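Local coordinates for protein cGAS/DncV-like nucleotidyltransferase in E. coli homolog (Elizabethkingia meningoseptica ATCC 13253 = NBRC 12535, PDB 6E0O) that synthesises cyclic dinucleotide second messengers from nucleoside triphosphates with magnesium, as the signal-making nucleotidyltransferase of a CBASS antiphage defence system, at residues 38-50 with 61-75. Numbering follows the deposited sequence.
With MG (magnesium ion), chain D; nucleotides of chain B.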
ATOM      1  N   PHE A  38      -4.858 -25.338  -3.267  1.00 14.21           N
ATOM      2  CA  PHE A  38      -3.411 -25.216  -3.356  1.00 13.95           C
ATOM      3  C   PHE A  38      -2.659 -25.840  -2.190  1.00 14.58           C
ATOM      4  O   PHE A  38      -1.436 -26.015  -2.293  1.00 15.98           O
ATOM      5  CB  PHE A  38      -3.024 -23.740  -3.468  1.00 14.76           C
ATOM      6  CG  PHE A  38      -3.502 -23.093  -4.735  1.00 14.72           C
ATOM      7  CD1 PHE A  38      -2.864 -23.341  -5.933  1.00 16.55           C
ATOM      8  CD2 PHE A  38      -4.590 -22.247  -4.728  1.00 15.08           C
ATOM      9  CE1 PHE A  38      -3.301 -22.744  -7.098  1.00 17.35           C
ATOM     10  CE2 PHE A  38      -5.032 -21.651  -5.891  1.00 15.83           C
ATOM     11  CZ  PHE A  38      -4.389 -21.898  -7.071  1.00 16.35           C
ATOM     12  N   GLY A  39      -3.339 -26.160  -1.096  1.00 15.37           N
ATOM     13  CA  GLY A  39      -2.654 -26.766   0.028  1.00 15.59           C
ATOM     14  C   GLY A  39      -1.502 -25.900   0.498  1.00 15.48           C
ATOM     15  O   GLY A  39      -1.610 -24.671   0.601  1.00 15.89           O
ATOM     16  N   ASN A  40      -0.380 -26.546   0.797  1.00 15.51           N
ATOM     17  CA  ASN A  40       0.793 -25.846   1.294  1.00 17.65           C
ATOM     18  C   ASN A  40       1.701 -25.334   0.191  1.00 14.32           C
ATOM     19  O   ASN A  40       2.784 -24.811   0.483  1.00 15.79           O
ATOM     20  CB  ASN A  40       1.595 -26.721   2.239  1.00 23.51           C
ATOM     21  CG  ASN A  40       1.046 -26.700   3.665  1.00 31.89           C
ATOM     22  OD1 ASN A  40       0.396 -25.748   4.073  1.00 31.76           O
ATOM     23  ND2 ASN A  40       1.325 -27.757   4.432  1.00 35.99           N
ATOM     24  N   ARG A  41       1.264 -25.417  -1.059  1.00 13.65           N
ATOM     25  CA  ARG A  41       2.060 -24.934  -2.177  1.00 13.86           C
ATOM     26  C   ARG A  41       2.065 -23.420  -2.300  1.00 12.85           C
ATOM     27  O   ARG A  41       2.761 -22.891  -3.178  1.00 14.53           O
ATOM     28  CB  ARG A  41       1.556 -25.564  -3.473  1.00 15.21           C
ATOM     29  CG  ARG A  41       1.717 -27.077  -3.495  1.00 18.97           C
ATOM     30  CD  ARG A  41       1.225 -27.639  -4.807  1.00 23.75           C
ATOM     31  NE  ARG A  41      -0.227 -27.621  -4.893  1.00 27.96           N
ATOM     32  CZ  ARG A  41      -0.911 -27.455  -6.020  1.00 30.75           C
ATOM     33  NH1 ARG A  41      -0.277 -27.264  -7.170  1.00 31.71           N
ATOM     34  NH2 ARG A  41      -2.237 -27.469  -5.995  1.00 30.87           N
ATOM     35  N   VAL A  42       1.322 -22.719  -1.442  1.00 12.60           N
ATOM     36  CA  VAL A  42       1.302 -21.264  -1.422  1.00 12.30           C
ATOM     37  C   VAL A  42       1.618 -20.746  -0.027  1.00 12.06           C
ATOM     38  O   VAL A  42       1.339 -21.402   0.980  1.00 13.53           O
ATOM     39  CB  VAL A  42      -0.058 -20.696  -1.893  1.00 12.05           C
ATOM     40  CG1 VAL A  42      -0.328 -21.095  -3.326  1.00 13.76           C
ATOM     41  CG2 VAL A  42      -1.197 -21.162  -0.980  1.00 13.06           C
ATOM     42  N   THR A  43       2.191 -19.548   0.016  1.00 12.28           N
ATOM     43  CA  THR A  43       2.251 -18.742   1.230  1.00 11.11           C
ATOM     44  C   THR A  43       1.191 -17.659   1.088  1.00 11.20           C
ATOM     45  O   THR A  43       1.131 -16.982   0.058  1.00 13.10           O
ATOM     46  CB  THR A  43       3.621 -18.076   1.375  1.00 12.13           C
ATOM     47  OG1 THR A  43       4.640 -19.067   1.530  1.00 13.24           O
ATOM     48  CG2 THR A  43       3.668 -17.152   2.586  1.00 13.33           C
ATOM     49  N   ILE A  44       0.352 -17.500   2.105  1.00 11.42           N
ATOM     50  CA  ILE A  44      -0.656 -16.446   2.135  1.00 10.94           C
ATOM     51  C   ILE A  44      -0.218 -15.415   3.166  1.00 11.93           C
ATOM     52  O   ILE A  44       0.156 -15.771   4.286  1.00 12.86           O
ATOM     53  CB  ILE A  44      -2.060 -17.012   2.424  1.00 12.69           C
ATOM     54  CG1 ILE A  44      -2.521 -17.882   1.241  1.00 14.32           C
ATOM     55  CG2 ILE A  44      -3.036 -15.883   2.686  1.00 14.44           C
ATOM     56  CD1 ILE A  44      -3.784 -18.699   1.502  1.00 16.76           C
ATOM     57  N   PHE A  45      -0.236 -14.145   2.772  1.00 11.76           N
ATOM     58  CA  PHE A  45       0.179 -13.057   3.647  1.00 11.85           C
ATOM     59  C   PHE A  45      -0.518 -11.789   3.193  1.00 12.33           C
ATOM     60  O   PHE A  45      -1.153 -11.756   2.141  1.00 13.05           O
ATOM     61  CB  PHE A  45       1.699 -12.917   3.690  1.00 13.12           C
ATOM     62  CG  PHE A  45       2.328 -12.454   2.406  1.00 12.34           C
ATOM     63  CD1 PHE A  45       2.732 -13.359   1.431  1.00 14.76           C
ATOM     64  CD2 PHE A  45       2.565 -11.106   2.194  1.00 12.73           C
ATOM     65  CE1 PHE A  45       3.350 -12.921   0.258  1.00 15.58           C
ATOM     66  CE2 PHE A  45       3.175 -10.659   1.036  1.00 13.90           C
ATOM     67  CZ  PHE A  45       3.569 -11.563   0.066  1.00 15.36           C
ATOM     68  N   LEU A  46      -0.413 -10.741   4.005  1.00 12.48           N
ATOM     69  CA  LEU A  46      -1.051  -9.480   3.680  1.00 11.81           C
ATOM     70  C   LEU A  46      -0.038  -8.480   3.138  1.00 12.08           C
ATOM     71  O   LEU A  46       1.135  -8.469   3.520  1.00 13.10           O
ATOM     72  CB  LEU A  46      -1.722  -8.866   4.911  1.00 13.64           C
ATOM     73  CG  LEU A  46      -2.773  -9.722   5.610  1.00 13.88           C
ATOM     74  CD1 LEU A  46      -3.443  -8.905   6.731  1.00 17.87           C
ATOM     75  CD2 LEU A  46      -3.803 -10.269   4.624  1.00 15.67           C
ATOM     76  N   GLN A  47      -0.524  -7.598   2.275  1.00 12.31           N
ATOM     77  CA  GLN A  47       0.227  -6.401   1.929  1.00 11.51           C
ATOM     78  C   GLN A  47      -0.722  -5.211   1.977  1.00 12.28           C
ATOM     79  O   GLN A  47      -1.880  -5.341   2.386  1.00 13.39           O
ATOM     80  CB  GLN A  47       0.864  -6.554   0.558  1.00 12.80           C
ATOM     81  CG  GLN A  47      -0.130  -6.544  -0.555  1.00 15.16           C
ATOM     82  CD  GLN A  47       0.510  -6.641  -1.908  1.00 20.09           C
ATOM     83  OE1 GLN A  47       1.691  -6.953  -2.036  1.00 21.21           O
ATOM     84  NE2 GLN A  47      -0.274  -6.375  -2.940  1.00 25.59           N
ATOM     85  N   GLY A  48      -0.241  -4.050   1.568  1.00 12.74           N
ATOM     86  CA  GLY A  48      -1.101  -2.900   1.521  1.00 13.45           C
ATOM     87  C   GLY A  48      -1.491  -2.392   2.898  1.00 12.36           C
ATOM     88  O   GLY A  48      -0.827  -2.637   3.908  1.00 13.34           O
ATOM     89  N   SER A  49      -2.605  -1.656   2.913  1.00 12.97           N
ATOM     90  CA  SER A  49      -2.917  -0.798   4.049  1.00 14.19           C
ATOM     91  C   SER A  49      -3.190  -1.578   5.328  1.00 13.69           C
ATOM     92  O   SER A  49      -2.901  -1.075   6.418  1.00 13.79           O
ATOM     93  CB  SER A  49      -4.119   0.079   3.712  1.00 16.94           C
ATOM     94  OG  SER A  49      -5.261  -0.731   3.480  1.00 20.16           O
ATOM     95  N   TYR A  50      -3.763  -2.778   5.242  1.00 12.51           N
ATOM     96  CA  TYR A  50      -3.939  -3.563   6.458  1.00 13.84           C
ATOM     97  C   TYR A  50      -2.598  -4.066   6.978  1.00 14.45           C
ATOM     98  O   TYR A  50      -2.391  -4.134   8.193  1.00 19.03           O
ATOM     99  CB  TYR A  50      -4.904  -4.719   6.225  1.00 13.11           C
ATOM    100  CG  TYR A  50      -6.365  -4.334   6.286  1.00 13.09           C
ATOM    101  CD1 TYR A  50      -7.043  -3.928   5.149  1.00 13.16           C
ATOM    102  CD2 TYR A  50      -7.069  -4.396   7.476  1.00 13.71           C
ATOM    103  CE1 TYR A  50      -8.386  -3.598   5.193  1.00 13.47           C
ATOM    104  CE2 TYR A  50      -8.412  -4.077   7.532  1.00 15.33           C
ATOM    105  CZ  TYR A  50      -9.063  -3.668   6.393  1.00 13.34           C
ATOM    106  OH  TYR A  50     -10.398  -3.349   6.465  1.00 14.60           O
ATOM    107  N   ASP A  61     -11.067  -2.394   1.921  1.00 16.24           N
ATOM    108  CA  ASP A  61     -10.685  -3.649   1.285  1.00 15.87           C
ATOM    109  C   ASP A  61      -9.297  -4.088   1.747  1.00 13.53           C
ATOM    110  O   ASP A  61      -8.404  -3.266   1.978  1.00 15.28           O
ATOM    111  CB  ASP A  61     -10.628  -3.486  -0.238  1.00 17.93           C
ATOM    112  CG  ASP A  61     -11.951  -3.051  -0.857  1.00 19.01           C
ATOM    113  OD1 ASP A  61     -12.978  -2.972  -0.151  1.00 20.80           O
ATOM    114  OD2 ASP A  61     -11.947  -2.767  -2.078  1.00 24.24           O
ATOM    115  N   VAL A  62      -9.112  -5.405   1.861  1.00 12.98           N
ATOM    116  CA  VAL A  62      -7.846  -5.997   2.287  1.00 13.46           C
ATOM    117  C   VAL A  62      -7.166  -6.684   1.105  1.00 13.07           C
ATOM    118  O   VAL A  62      -7.822  -7.340   0.290  1.00 14.75           O
ATOM    119  CB  VAL A  62      -8.036  -6.992   3.449  1.00 13.37           C
ATOM    120  CG1 VAL A  62      -8.962  -8.145   3.056  1.00 13.96           C
ATOM    121  CG2 VAL A  62      -6.686  -7.508   3.926  1.00 13.90           C
ATOM    122  N   ASP A  63      -5.838  -6.560   1.043  1.00 12.12           N
ATOM    123  CA  ASP A  63      -5.018  -7.157  -0.010  1.00 11.99           C
ATOM    124  C   ASP A  63      -4.363  -8.426   0.520  1.00 11.68           C
ATOM    125  O   ASP A  63      -3.448  -8.367   1.349  1.00 13.71           O
ATOM    126  CB  ASP A  63      -3.981  -6.138  -0.462  1.00 13.01           C
ATOM    127  CG  ASP A  63      -4.624  -4.856  -0.906  1.00 15.57           C
ATOM    128  OD1 ASP A  63      -5.452  -4.934  -1.835  1.00 18.63           O
ATOM    129  OD2 ASP A  63      -4.357  -3.795  -0.294  1.00 17.97           O
ATOM    130  N   ILE A  64      -4.852  -9.568   0.040  1.00 10.72           N
ATOM    131  CA  ILE A  64      -4.373 -10.880   0.452  1.00 11.07           C
ATOM    132  C   ILE A  64      -3.507 -11.435  -0.667  1.00 11.29           C
ATOM    133  O   ILE A  64      -4.004 -11.701  -1.771  1.00 11.67           O
ATOM    134  CB  ILE A  64      -5.540 -11.833   0.751  1.00 11.04           C
ATOM    135  CG1 ILE A  64      -6.457 -11.239   1.819  1.00 12.48           C
ATOM    136  CG2 ILE A  64      -5.031 -13.209   1.141  1.00 12.54           C
ATOM    137  CD1 ILE A  64      -7.714 -12.061   2.058  1.00 12.91           C
ATOM    138  N   VAL A  65      -2.225 -11.633  -0.381  1.00 10.86           N
ATOM    139  CA  VAL A  65      -1.284 -12.151  -1.363  1.00 10.53           C
ATOM    140  C   VAL A  65      -1.255 -13.670  -1.263  1.00 10.89           C
ATOM    141  O   VAL A  65      -1.167 -14.230  -0.165  1.00 11.49           O
ATOM    142  CB  VAL A  65       0.118 -11.564  -1.141  1.00 11.48           C
ATOM    143  CG1 VAL A  65       1.057 -12.079  -2.220  1.00 12.19           C
ATOM    144  CG2 VAL A  65       0.094 -10.044  -1.125  1.00 13.22           C
ATOM    145  N   MET A  66      -1.340 -14.338  -2.410  1.00 10.47           N
ATOM    146  CA  MET A  66      -1.207 -15.792  -2.475  1.00 11.39           C
ATOM    147  C   MET A  66       0.006 -16.098  -3.342  1.00 10.78           C
ATOM    148  O   MET A  66      -0.080 -16.080  -4.573  1.00 11.32           O
ATOM    149  CB  MET A  66      -2.456 -16.459  -3.027  1.00 11.50           C
ATOM    150  CG  MET A  66      -2.395 -17.971  -2.886  1.00 11.91           C
ATOM    151  SD  MET A  66      -3.518 -18.903  -3.920  1.00 13.67           S
ATOM    152  CE  MET A  66      -2.645 -18.827  -5.475  1.00 13.34           C
ATOM    153  N   ARG A  67       1.134 -16.382  -2.701  1.00 11.04           N
ATOM    154  CA  ARG A  67       2.399 -16.599  -3.391  1.00 11.05           C
ATOM    155  C   ARG A  67       2.574 -18.093  -3.646  1.00 10.77           C
ATOM    156  O   ARG A  67       2.792 -18.875  -2.712  1.00 11.86           O
ATOM    157  CB  ARG A  67       3.545 -16.060  -2.540  1.00 10.82           C
ATOM    158  CG  ARG A  67       4.907 -16.113  -3.219  1.00 11.48           C
ATOM    159  CD  ARG A  67       6.014 -15.660  -2.277  1.00 12.74           C
ATOM    160  NE  ARG A  67       6.177 -16.576  -1.150  1.00 12.59           N
ATOM    161  CZ  ARG A  67       6.868 -16.287  -0.058  1.00 13.33           C
ATOM    162  NH1 ARG A  67       7.459 -15.105   0.050  1.00 15.32           N
ATOM    163  NH2 ARG A  67       6.952 -17.164   0.928  1.00 14.06           N
ATOM    164  N   TYR A  68       2.462 -18.496  -4.910  1.00 11.86           N
ATOM    165  CA  TYR A  68       2.678 -19.881  -5.291  1.00 12.59           C
ATOM    166  C   TYR A  68       4.183 -20.075  -5.332  1.00 13.06           C
ATOM    167  O   TYR A  68       4.875 -19.460  -6.148  1.00 15.00           O
ATOM    168  CB  TYR A  68       2.037 -20.185  -6.642  1.00 13.52           C
ATOM    169  CG  TYR A  68       2.067 -21.667  -6.916  1.00 14.91           C
ATOM    170  CD1 TYR A  68       3.198 -22.271  -7.442  1.00 17.06           C
ATOM    171  CD2 TYR A  68       0.983 -22.469  -6.599  1.00 16.37           C
ATOM    172  CE1 TYR A  68       3.237 -23.631  -7.673  1.00 18.70           C
ATOM    173  CE2 TYR A  68       1.012 -23.825  -6.817  1.00 18.55           C
ATOM    174  CZ  TYR A  68       2.140 -24.403  -7.353  1.00 19.50           C
ATOM    175  OH  TYR A  68       2.145 -25.761  -7.569  1.00 24.14           O
ATOM    176  N   ASP A  69       4.702 -20.908  -4.440  1.00 13.95           N
ATOM    177  CA  ASP A  69       6.139 -20.884  -4.196  1.00 15.54           C
ATOM    178  C   ASP A  69       6.700 -22.261  -3.883  1.00 15.81           C
ATOM    179  O   ASP A  69       7.777 -22.356  -3.284  1.00 16.72           O
ATOM    180  CB  ASP A  69       6.459 -19.898  -3.084  1.00 15.39           C
ATOM    181  CG  ASP A  69       5.708 -20.199  -1.808  1.00 15.00           C
ATOM    182  OD1 ASP A  69       5.185 -21.327  -1.676  1.00 15.65           O
ATOM    183  OD2 ASP A  69       5.643 -19.314  -0.939  1.00 15.18           O
ATOM    184  N   ASP A  70       6.012 -23.317  -4.309  1.00 17.61           N
ATOM    185  CA  ASP A  70       6.443 -24.680  -4.041  1.00 19.17           C
ATOM    186  C   ASP A  70       7.883 -24.925  -4.469  1.00 18.33           C
ATOM    187  O   ASP A  70       8.605 -25.663  -3.795  1.00 21.85           O
ATOM    188  CB  ASP A  70       5.488 -25.635  -4.765  1.00 21.77           C
ATOM    189  CG  ASP A  70       5.741 -27.084  -4.447  1.00 24.78           C
ATOM    190  OD1 ASP A  70       5.778 -27.442  -3.253  1.00 25.43           O
ATOM    191  OD2 ASP A  70       5.875 -27.873  -5.405  1.00 31.37           O
ATOM    192  N   ALA A  71       8.328 -24.293  -5.558  1.00 18.24           N
ATOM    193  CA  ALA A  71       9.685 -24.516  -6.044  1.00 20.34           C
ATOM    194  C   ALA A  71      10.738 -23.920  -5.115  1.00 20.29           C
ATOM    195  O   ALA A  71      11.873 -24.414  -5.069  1.00 25.20           O
ATOM    196  CB  ALA A  71       9.846 -23.918  -7.445  1.00 24.14           C
ATOM    197  N   PHE A  72      10.397 -22.853  -4.400  1.00 16.42           N
ATOM    198  CA  PHE A  72      11.329 -22.150  -3.528  1.00 16.19           C
ATOM    199  C   PHE A  72      11.168 -22.527  -2.066  1.00 15.22           C
ATOM    200  O   PHE A  72      12.156 -22.508  -1.327  1.00 16.82           O
ATOM    201  CB  PHE A  72      11.128 -20.636  -3.656  1.00 17.03           C
ATOM    202  CG  PHE A  72      11.533 -20.087  -4.984  1.00 18.23           C
ATOM    203  CD1 PHE A  72      10.625 -20.027  -6.024  1.00 19.85           C
ATOM    204  CD2 PHE A  72      12.826 -19.643  -5.201  1.00 23.23           C
ATOM    205  CE1 PHE A  72      11.000 -19.540  -7.258  1.00 23.13           C
ATOM    206  CE2 PHE A  72      13.206 -19.148  -6.429  1.00 25.91           C
ATOM    207  CZ  PHE A  72      12.289 -19.098  -7.461  1.00 24.67           C
ATOM    208  N   TYR A  73       9.941 -22.830  -1.637  1.00 15.37           N
ATOM    209  CA  TYR A  73       9.624 -23.227  -0.264  1.00 15.41           C
ATOM    210  C   TYR A  73       8.857 -24.540  -0.352  1.00 16.07           C
ATOM    211  O   TYR A  73       7.641 -24.589  -0.129  1.00 16.28           O
ATOM    212  CB  TYR A  73       8.829 -22.131   0.451  1.00 15.67           C
ATOM    213  CG  TYR A  73       9.597 -20.825   0.475  1.00 14.82           C
ATOM    214  CD1 TYR A  73      10.666 -20.643   1.344  1.00 16.44           C
ATOM    215  CD2 TYR A  73       9.275 -19.784  -0.387  1.00 15.59           C
ATOM    216  CE1 TYR A  73      11.386 -19.468   1.354  1.00 15.83           C
ATOM    217  CE2 TYR A  73       9.995 -18.611  -0.386  1.00 15.72           C
ATOM    218  CZ  TYR A  73      11.048 -18.458   0.487  1.00 16.19           C
ATOM    219  OH  TYR A  73      11.767 -17.289   0.508  1.00 17.52           O
ATOM    220  N   PRO A  74       9.541 -25.627  -0.694  1.00 17.50           N
ATOM    221  CA  PRO A  74       8.859 -26.911  -0.892  1.00 17.92           C
ATOM    222  C   PRO A  74       8.361 -27.501   0.419  1.00 17.42           C
ATOM    223  O   PRO A  74       8.666 -27.038   1.522  1.00 17.32           O
ATOM    224  CB  PRO A  74       9.938 -27.796  -1.523  1.00 20.33           C
ATOM    225  CG  PRO A  74      11.225 -27.215  -1.021  1.00 21.10           C
ATOM    226  CD  PRO A  74      10.990 -25.718  -0.971  1.00 19.40           C
ATOM    227  N   ASP A  75       7.576 -28.563   0.275  1.00 19.52           N
ATOM    228  CA  ASP A  75       7.011 -29.276   1.414  1.00 21.50           C
ATOM    229  C   ASP A  75       8.107 -30.112   2.061  1.00 24.54           C
ATOM    230  O   ASP A  75       8.622 -31.053   1.452  1.00 31.13           O
ATOM    231  CB  ASP A  75       5.863 -30.157   0.931  1.00 24.56           C
ATOM    232  CG  ASP A  75       4.949 -30.592   2.057  1.00 30.47           C
ATOM    233  OD1 ASP A  75       5.467 -30.983   3.125  1.00 30.61           O
ATOM    234  OD2 ASP A  75       3.713 -30.538   1.876  1.00 34.89           O
TER
HETATM  235 MG    MG D 301      -5.107  -1.827  -0.492  1.00 18.04          MG
ATOM    236  P     A B   2      -4.179  -0.825  -8.058  1.00 53.75           P
ATOM    237  OP1   A B   2      -3.164  -1.206  -9.076  1.00 57.70           O
ATOM    238  OP2   A B   2      -5.536  -0.408  -8.506  1.00 58.92           O
ATOM    239  O5'   A B   2      -4.356  -2.060  -7.067  1.00 62.49           O
ATOM    240  C5'   A B   2      -5.156  -3.186  -7.423  1.00 66.22           C
ATOM    241  C4'   A B   2      -4.751  -4.421  -6.654  1.00 66.10           C
ATOM    242  O4'   A B   2      -3.444  -4.850  -7.121  1.00 61.45           O
ATOM    243  C3'   A B   2      -4.628  -4.234  -5.145  1.00 67.58           C
ATOM    244  O3'   A B   2      -5.028  -5.423  -4.466  1.00 68.72           O
ATOM    245  C2'   A B   2      -3.137  -3.994  -4.948  1.00 64.35           C
ATOM    246  O2'   A B   2      -2.643  -4.356  -3.673  1.00 65.29           O
ATOM    247  C1'   A B   2      -2.522  -4.853  -6.050  1.00 56.20           C
ATOM    248  N9    A B   2      -1.257  -4.314  -6.548  1.00 37.46           N
ATOM    249  C8    A B   2      -1.087  -3.219  -7.364  1.00 31.71           C
ATOM    250  N7    A B   2       0.163  -2.956  -7.647  1.00 24.64           N
ATOM    251  C5    A B   2       0.869  -3.936  -6.963  1.00 24.58           C
ATOM    252  C6    A B   2       2.246  -4.208  -6.844  1.00 21.77           C
ATOM    253  N6    A B   2       3.214  -3.504  -7.434  1.00 22.77           N
ATOM    254  N1    A B   2       2.587  -5.267  -6.095  1.00 23.79           N
ATOM    255  C2    A B   2       1.647  -5.990  -5.489  1.00 23.79           C
ATOM    256  N3    A B   2       0.324  -5.837  -5.522  1.00 24.49           N
ATOM    257  C4    A B   2       0.002  -4.781  -6.284  1.00 26.40           C
TER
HETATM  258  O   HOH W   1       5.534 -26.097   1.225  1.00 22.91           O
HETATM  259  O   HOH W   2      -4.444  -4.437   2.760  1.00 12.59           O
HETATM  260  O   HOH W   3      -5.884  -2.299   1.407  1.00 16.57           O
HETATM  261  O   HOH W   4      -6.727  -2.672  -1.377  1.00 20.39           O
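The first two strands of the nucleotidyltransferase core, 42-47 and 62-68, pair antiparallel and bring the nucleotide-binding Gly48-Ser49 start of helix 48-52 beside Asp63 at one end. Thr43 pairs with Arg67 through two backbone bonds, and Phe45 with Val65 likewise; Val65 N to Phe45 O is 2.7 Å. Gln47 N reaches Asp63 O at 3.2 Å. Strand 135-147, with Asp136, flanks 62-68 on its other edge.

At the metal end Asp63 OD2 binds the magnesium ion at 2.1 Å. Water 3, also on the metal, donates to Ser49 OG and Asp61 O. Gln47 extends from CG past Val65 CG2, and its NE2 lies 2.7 Å from N3 of the nucleotide A2 of chain B.

On the Phe45 side, Val65 CB sits over the centre of the Phe45 ring, a CH-pi contact. Phe45 CG lies between its backbone N and carbonyl carbon (chi1 68°), which puts the ring across Val65. On the opposite face Met66 bends at chi3 and lays CE over one face of Phe38; Leu101 and Thr105 of helix 98-113 touch Met66.

At the far end Arg41 NH1 donates to Tyr68 OH, with the guanidinium and ring planes perpendicular. Asp69 OD2 takes two donors. Arg67 NE, in a salt bridge, donates to its anti lone pair, close to the guanidinium plane. Thr43 OG1 donates to the syn lone pair of Asp69 OD2 at 2.7 Å.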